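Local coordinates for protein sesquisabinene B synthase 2 (Santalum album, PDB 6A2A) that probably converts farnesyl diphosphate into the sesquiterpene sesquisabinene B with the aid of magnesium or manganese ions, as a plant terpene synthase, at residues A32-Y41 / D273-Q284. Numbering follows the deposited sequence.
Sequences ANYPPNLWDY and DKMPFARNGLIQ
Asn33 meets Asp273 near the start of the modelled chain, where the N-terminal segment of this plant terpene synthase lies across the loop that joins helices 239-270 and 281-292 of the alpha-helical metal-binding domain. The Asn33 amide stands almost perpendicular to the carboxylate (86°); its ND2 donates to Asp273 OD2 at 3.1 Å, with the acceptor in the amide plane but the donor well above the carboxylate plane. Lys274 runs alongside, and Lys274 CD lies 3.3 Å from Asn33 ND2. Past the cis peptide before Pro35, the CB of that proline rests on Arg279 CD; the guanidinium forms a salt bridge with Glu546 at the start of helix 546-558.

Asn37 makes the next polar contact. Its CG lies anti to the carbonyl carbon (chi1 -65°), which carries Asn37 OD1 to the backbone N of Asn280 (3.1 Å), presented by the type II beta turn Ala278 to Gly281 and coming from well above the Asn37 carbonyl plane. Asn280 returns the bond one residue on: its OD1 accepts from Leu38 N at 2.7 Å, 17° off the carbonyl plane. The two asparagine side chains run antiparallel, and each accepts a backbone N-H of the other segment. A water bridges Asn280 ND2 and Pro36 O, and another links Asn37 ND2 with Asp273 O.

Leu38 then lays CG against the Asn280 amide and CD1 on Ile283 CG2, while the edge of the Trp39 ring, at CZ3, meets Ile283 CG1; the side chains of Leu38 and Trp39 also touch helix 546-558. Where helix 41-50 begins, the Tyr41 ring crosses Asp273 at a slant, CE2 of Tyr41 reaching CB of Asp273 at 3.8 Å.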
ATOM      1  N   ALA A  32     -15.845 -10.401   5.485  1.00 58.34           N
ATOM      2  CA  ALA A  32     -15.186 -11.737   5.479  1.00 55.36           C
ATOM      3  C   ALA A  32     -15.289 -12.361   4.084  1.00 53.22           C
ATOM      4  O   ALA A  32     -16.000 -11.878   3.186  1.00 64.03           O
ATOM      5  CB  ALA A  32     -15.797 -12.643   6.519  1.00 54.68           C
ATOM      6  N   ASN A  33     -14.557 -13.444   3.927  1.00 42.32           N
ATOM      7  CA  ASN A  33     -14.449 -14.125   2.663  1.00 41.02           C
ATOM      8  C   ASN A  33     -15.233 -15.432   2.762  1.00 32.26           C
ATOM      9  O   ASN A  33     -15.446 -15.941   3.839  1.00 34.55           O
ATOM     10  CB  ASN A  33     -12.982 -14.377   2.297  1.00 38.62           C
ATOM     11  CG  ASN A  33     -12.306 -13.170   1.679  1.00 41.52           C
ATOM     12  OD1 ASN A  33     -11.380 -12.611   2.248  1.00 45.62           O
ATOM     13  ND2 ASN A  33     -12.781 -12.743   0.522  1.00 39.36           N
ATOM     14  N   TYR A  34     -15.665 -15.943   1.615  1.00 32.90           N
ATOM     15  CA  TYR A  34     -16.195 -17.276   1.545  1.00 32.95           C
ATOM     16  C   TYR A  34     -15.593 -17.935   0.316  1.00 33.09           C
ATOM     17  O   TYR A  34     -15.597 -17.302  -0.709  1.00 36.22           O
ATOM     18  CB  TYR A  34     -17.720 -17.296   1.428  1.00 30.13           C
ATOM     19  CG  TYR A  34     -18.243 -18.702   1.495  1.00 30.34           C
ATOM     20  CD1 TYR A  34     -18.384 -19.345   2.719  1.00 30.34           C
ATOM     21  CD2 TYR A  34     -18.469 -19.442   0.334  1.00 31.51           C
ATOM     22  CE1 TYR A  34     -18.825 -20.653   2.796  1.00 30.22           C
ATOM     23  CE2 TYR A  34     -18.896 -20.755   0.398  1.00 31.00           C
ATOM     24  CZ  TYR A  34     -19.072 -21.357   1.635  1.00 32.38           C
ATOM     25  OH  TYR A  34     -19.501 -22.645   1.708  1.00 37.84           O
ATOM     26  N   PRO A  35     -15.047 -19.138   0.423  1.00 32.69           N
ATOM     27  CA  PRO A  35     -14.878 -19.899   1.664  1.00 32.13           C
ATOM     28  C   PRO A  35     -13.968 -19.171   2.667  1.00 31.23           C
ATOM     29  O   PRO A  35     -13.143 -18.388   2.234  1.00 33.42           O
ATOM     30  CB  PRO A  35     -14.209 -21.205   1.223  1.00 37.01           C
ATOM     31  CG  PRO A  35     -14.519 -21.342  -0.245  1.00 38.21           C
ATOM     32  CD  PRO A  35     -14.781 -19.945  -0.767  1.00 38.04           C
ATOM     33  N   PRO A  36     -14.121 -19.409   3.943  1.00 31.77           N
ATOM     34  CA  PRO A  36     -13.322 -18.643   4.877  1.00 31.05           C
ATOM     35  C   PRO A  36     -11.843 -18.964   4.907  1.00 30.62           C
ATOM     36  O   PRO A  36     -11.427 -20.058   4.756  1.00 32.00           O
ATOM     37  CB  PRO A  36     -13.965 -18.993   6.205  1.00 34.13           C
ATOM     38  CG  PRO A  36     -14.453 -20.345   6.017  1.00 34.12           C
ATOM     39  CD  PRO A  36     -14.895 -20.447   4.613  1.00 33.80           C
ATOM     40  N   ASN A  37     -11.038 -17.962   5.150  1.00 32.52           N
ATOM     41  CA  ASN A  37      -9.623 -18.190   5.258  1.00 31.71           C
ATOM     42  C   ASN A  37      -9.294 -18.556   6.695  1.00 31.75           C
ATOM     43  O   ASN A  37     -10.119 -18.506   7.555  1.00 29.89           O
ATOM     44  CB  ASN A  37      -8.858 -16.959   4.818  1.00 34.77           C
ATOM     45  CG  ASN A  37      -9.060 -16.653   3.356  1.00 31.75           C
ATOM     46  OD1 ASN A  37      -8.946 -17.512   2.530  1.00 36.27           O
ATOM     47  ND2 ASN A  37      -9.375 -15.439   3.058  1.00 32.00           N
ATOM     48  N   LEU A  38      -8.042 -18.837   6.967  1.00 30.00           N
ATOM     49  CA  LEU A  38      -7.625 -19.233   8.301  1.00 30.22           C
ATOM     50  C   LEU A  38      -7.973 -18.220   9.366  1.00 30.38           C
ATOM     51  O   LEU A  38      -8.349 -18.583  10.442  1.00 30.91           O
ATOM     52  CB  LEU A  38      -6.135 -19.518   8.322  1.00 31.78           C
ATOM     53  CG  LEU A  38      -5.687 -20.693   7.469  1.00 33.86           C
ATOM     54  CD1 LEU A  38      -4.188 -20.745   7.451  1.00 39.07           C
ATOM     55  CD2 LEU A  38      -6.247 -21.995   8.009  1.00 35.16           C
ATOM     56  N   TRP A  39      -7.792 -16.951   9.039  1.00 28.92           N
ATOM     57  CA  TRP A  39      -8.146 -15.832   9.864  1.00 29.38           C
ATOM     58  C   TRP A  39      -8.778 -14.799   8.944  1.00 32.54           C
ATOM     59  O   TRP A  39      -8.430 -14.694   7.839  1.00 29.65           O
ATOM     60  CB  TRP A  39      -6.930 -15.243  10.527  1.00 30.96           C
ATOM     61  CG  TRP A  39      -6.303 -16.147  11.462  1.00 31.41           C
ATOM     62  CD1 TRP A  39      -6.659 -16.362  12.715  1.00 33.78           C
ATOM     63  CD2 TRP A  39      -5.184 -16.988  11.207  1.00 30.86           C
ATOM     64  NE1 TRP A  39      -5.852 -17.286  13.285  1.00 33.75           N
ATOM     65  CE2 TRP A  39      -4.931 -17.690  12.367  1.00 32.49           C
ATOM     66  CE3 TRP A  39      -4.377 -17.207  10.109  1.00 29.14           C
ATOM     67  CZ2 TRP A  39      -3.921 -18.600  12.461  1.00 33.15           C
ATOM     68  CZ3 TRP A  39      -3.389 -18.095  10.197  1.00 31.17           C
ATOM     69  CH2 TRP A  39      -3.149 -18.782  11.357  1.00 33.38           C
ATOM     70  N   ASP A  40      -9.710 -14.038   9.445  1.00 31.17           N
ATOM     71  CA  ASP A  40     -10.314 -13.028   8.650  1.00 39.88           C
ATOM     72  C   ASP A  40      -9.356 -11.852   8.578  1.00 34.37           C
ATOM     73  O   ASP A  40      -8.629 -11.629   9.488  1.00 33.47           O
ATOM     74  CB  ASP A  40     -11.694 -12.709   9.229  1.00 50.65           C
ATOM     75  CG  ASP A  40     -11.914 -11.271   9.459  1.00 64.14           C
ATOM     76  OD1 ASP A  40     -12.234 -10.552   8.487  1.00 75.87           O
ATOM     77  OD2 ASP A  40     -11.779 -10.855  10.618  1.00 72.37           O
ATOM     78  N   TYR A  41      -9.349 -11.120   7.484  1.00 37.09           N
ATOM     79  CA  TYR A  41      -8.413 -10.019   7.339  1.00 38.96           C
ATOM     80  C   TYR A  41      -8.485  -8.855   8.338  1.00 42.74           C
ATOM     81  O   TYR A  41      -7.477  -8.249   8.608  1.00 39.30           O
ATOM     82  CB  TYR A  41      -8.381  -9.499   5.927  1.00 38.95           C
ATOM     83  CG  TYR A  41      -8.050 -10.554   4.894  1.00 37.64           C
ATOM     84  CD1 TYR A  41      -6.909 -11.296   4.978  1.00 33.62           C
ATOM     85  CD2 TYR A  41      -8.877 -10.780   3.836  1.00 33.97           C
ATOM     86  CE1 TYR A  41      -6.612 -12.234   4.058  1.00 31.95           C
ATOM     87  CE2 TYR A  41      -8.589 -11.720   2.924  1.00 32.81           C
ATOM     88  CZ  TYR A  41      -7.455 -12.449   3.037  1.00 30.22           C
ATOM     89  OH  TYR A  41      -7.203 -13.370   2.100  1.00 29.60           O
ATOM     90  N   ASP A 273      -8.504 -11.848  -3.105  1.00 19.03           N
ATOM     91  CA  ASP A 273      -9.175 -12.567  -2.078  1.00 21.82           C
ATOM     92  C   ASP A 273     -10.558 -13.022  -2.512  1.00 20.16           C
ATOM     93  O   ASP A 273     -11.077 -13.989  -1.944  1.00 25.73           O
ATOM     94  CB  ASP A 273      -9.241 -11.774  -0.777  1.00 23.18           C
ATOM     95  CG  ASP A 273     -10.080 -10.545  -0.863  1.00 25.53           C
ATOM     96  OD1 ASP A 273     -10.008  -9.785  -1.851  1.00 25.65           O
ATOM     97  OD2 ASP A 273     -10.849 -10.346   0.107  1.00 30.34           O
ATOM     98  N   LYS A 274     -11.085 -12.406  -3.549  1.00 24.14           N
ATOM     99  CA  LYS A 274     -12.462 -12.726  -4.006  1.00 25.04           C
ATOM    100  C   LYS A 274     -12.430 -13.618  -5.253  1.00 23.78           C
ATOM    101  O   LYS A 274     -13.512 -13.884  -5.848  1.00 24.20           O
ATOM    102  CB  LYS A 274     -13.267 -11.456  -4.294  1.00 28.66           C
ATOM    103  CG  LYS A 274     -13.374 -10.510  -3.104  1.00 31.81           C
ATOM    104  CD  LYS A 274     -14.104 -11.079  -1.942  1.00 35.56           C
ATOM    105  CE  LYS A 274     -14.363 -10.038  -0.866  1.00 41.49           C
ATOM    106  NZ  LYS A 274     -15.215 -10.577   0.224  1.00 47.57           N
ATOM    107  N   MET A 275     -11.249 -14.036  -5.707  1.00 23.01           N
ATOM    108  CA  MET A 275     -11.224 -15.042  -6.797  1.00 21.57           C
ATOM    109  C   MET A 275     -11.773 -16.340  -6.218  1.00 23.14           C
ATOM    110  O   MET A 275     -11.531 -16.658  -5.089  1.00 23.20           O
ATOM    111  CB  MET A 275      -9.813 -15.320  -7.308  1.00 24.68           C
ATOM    112  CG  MET A 275      -9.111 -14.116  -7.842  1.00 23.65           C
ATOM    113  SD  MET A 275      -9.935 -13.361  -9.223  1.00 27.53           S
ATOM    114  CE  MET A 275     -10.950 -12.066  -8.528  1.00 30.91           C
ATOM    115  N   PRO A 276     -12.456 -17.136  -7.034  1.00 22.14           N
ATOM    116  CA  PRO A 276     -12.952 -18.396  -6.546  1.00 24.12           C
ATOM    117  C   PRO A 276     -11.882 -19.497  -6.561  1.00 27.95           C
ATOM    118  O   PRO A 276     -12.187 -20.631  -6.878  1.00 33.25           O
ATOM    119  CB  PRO A 276     -14.096 -18.695  -7.549  1.00 21.50           C
ATOM    120  CG  PRO A 276     -13.621 -18.101  -8.804  1.00 21.65           C
ATOM    121  CD  PRO A 276     -12.889 -16.820  -8.409  1.00 21.69           C
ATOM    122  N   PHE A 277     -10.642 -19.142  -6.210  1.00 28.72           N
ATOM    123  CA  PHE A 277      -9.554 -20.089  -5.981  1.00 28.70           C
ATOM    124  C   PHE A 277      -8.553 -19.424  -5.016  1.00 32.92           C
ATOM    125  O   PHE A 277      -8.759 -18.224  -4.578  1.00 30.35           O
ATOM    126  CB  PHE A 277      -8.969 -20.542  -7.329  1.00 27.44           C
ATOM    127  CG  PHE A 277      -8.793 -19.429  -8.343  1.00 25.95           C
ATOM    128  CD1 PHE A 277      -7.738 -18.535  -8.253  1.00 27.13           C
ATOM    129  CD2 PHE A 277      -9.724 -19.227  -9.362  1.00 25.99           C
ATOM    130  CE1 PHE A 277      -7.586 -17.501  -9.164  1.00 22.67           C
ATOM    131  CE2 PHE A 277      -9.580 -18.176 -10.260  1.00 22.73           C
ATOM    132  CZ  PHE A 277      -8.515 -17.317 -10.174  1.00 21.74           C
ATOM    133  N   ALA A 278      -7.496 -20.163  -4.664  1.00 33.71           N
ATOM    134  CA  ALA A 278      -6.313 -19.605  -3.882  1.00 35.63           C
ATOM    135  C   ALA A 278      -6.734 -19.085  -2.485  1.00 36.75           C
ATOM    136  O   ALA A 278      -6.176 -18.048  -1.902  1.00 29.15           O
ATOM    137  CB  ALA A 278      -5.578 -18.557  -4.685  1.00 39.23           C
ATOM    138  N   ARG A 279      -7.673 -19.841  -1.911  1.00 31.83           N
ATOM    139  CA  ARG A 279      -7.960 -19.819  -0.462  1.00 34.01           C
ATOM    140  C   ARG A 279      -6.656 -19.901   0.349  1.00 29.84           C
ATOM    141  O   ARG A 279      -5.777 -20.733   0.089  1.00 34.01           O
ATOM    142  CB  ARG A 279      -8.861 -20.988  -0.057  1.00 39.05           C
ATOM    143  CG  ARG A 279      -9.490 -20.822   1.318  1.00 41.37           C
ATOM    144  CD  ARG A 279     -10.527 -21.878   1.621  1.00 48.49           C
ATOM    145  NE  ARG A 279     -10.013 -23.240   1.530  1.00 56.72           N
ATOM    146  CZ  ARG A 279      -9.707 -24.027   2.568  1.00 60.15           C
ATOM    147  NH1 ARG A 279      -9.412 -25.301   2.355  1.00 64.67           N
ATOM    148  NH2 ARG A 279      -9.676 -23.545   3.803  1.00 59.44           N
ATOM    149  N   ASN A 280      -6.538 -18.986   1.287  1.00 27.75           N
ATOM    150  CA  ASN A 280      -5.376 -18.863   2.141  1.00 26.64           C
ATOM    151  C   ASN A 280      -4.060 -18.557   1.423  1.00 25.42           C
ATOM    152  O   ASN A 280      -3.031 -18.683   1.987  1.00 23.36           O
ATOM    153  CB  ASN A 280      -5.220 -20.081   3.022  1.00 26.77           C
ATOM    154  CG  ASN A 280      -6.337 -20.214   4.031  1.00 28.73           C
ATOM    155  OD1 ASN A 280      -6.762 -19.269   4.605  1.00 32.20           O
ATOM    156  ND2 ASN A 280      -6.800 -21.393   4.215  1.00 29.23           N
ATOM    157  N   GLY A 281      -4.122 -18.136   0.181  1.00 23.71           N
ATOM    158  CA  GLY A 281      -2.931 -17.832  -0.564  1.00 22.89           C
ATOM    159  C   GLY A 281      -1.998 -16.824   0.083  1.00 22.04           C
ATOM    160  O   GLY A 281      -0.835 -17.017   0.154  1.00 20.41           O
ATOM    161  N   LEU A 282      -2.560 -15.743   0.553  1.00 20.69           N
ATOM    162  CA  LEU A 282      -1.767 -14.699   1.148  1.00 21.08           C
ATOM    163  C   LEU A 282      -1.157 -15.130   2.467  1.00 18.12           C
ATOM    164  O   LEU A 282       0.001 -14.986   2.689  1.00 18.14           O
ATOM    165  CB  LEU A 282      -2.605 -13.460   1.347  1.00 22.79           C
ATOM    166  CG  LEU A 282      -1.957 -12.171   1.822  1.00 26.60           C
ATOM    167  CD1 LEU A 282      -1.817 -12.199   3.302  1.00 32.76           C
ATOM    168  CD2 LEU A 282      -0.648 -11.809   1.188  1.00 24.09           C
ATOM    169  N   ILE A 283      -1.986 -15.656   3.339  1.00 21.38           N
ATOM    170  CA  ILE A 283      -1.503 -16.056   4.639  1.00 23.53           C
ATOM    171  C   ILE A 283      -0.464 -17.171   4.558  1.00 20.63           C
ATOM    172  O   ILE A 283       0.521 -17.123   5.200  1.00 20.31           O
ATOM    173  CB  ILE A 283      -2.629 -16.333   5.649  1.00 28.30           C
ATOM    174  CG1 ILE A 283      -2.054 -16.622   6.998  1.00 32.23           C
ATOM    175  CG2 ILE A 283      -3.422 -17.549   5.338  1.00 33.67           C
ATOM    176  CD1 ILE A 283      -1.500 -15.406   7.659  1.00 32.04           C
ATOM    177  N   GLN A 284      -0.695 -18.142   3.717  1.00 19.59           N
ATOM    178  CA  GLN A 284       0.240 -19.209   3.563  1.00 20.56           C
ATOM    179  C   GLN A 284       1.567 -18.718   2.976  1.00 19.10           C
ATOM    180  O   GLN A 284       2.598 -19.136   3.403  1.00 18.43           O
ATOM    181  CB  GLN A 284      -0.379 -20.361   2.795  1.00 26.23           C
ATOM    182  CG  GLN A 284      -1.482 -20.938   3.657  1.00 33.04           C
ATOM    183  CD  GLN A 284      -2.044 -22.284   3.298  1.00 38.00           C
ATOM    184  OE1 GLN A 284      -2.417 -23.010   4.174  1.00 41.45           O
ATOM    185  NE2 GLN A 284      -2.172 -22.582   2.034  1.00 41.07           N
TER
HETATM  186  O   HOH W   1     -13.746 -16.301  -2.688  1.00 34.51           O
HETATM  187  O   HOH W   2      -9.319 -21.804   5.735  1.00 36.04           O
HETATM  188  O   HOH W   3      -9.942 -15.325   0.205  1.00 33.08           O
HETATM  189  O   HOH W   4      -5.235 -15.506   2.496  1.00 19.05           O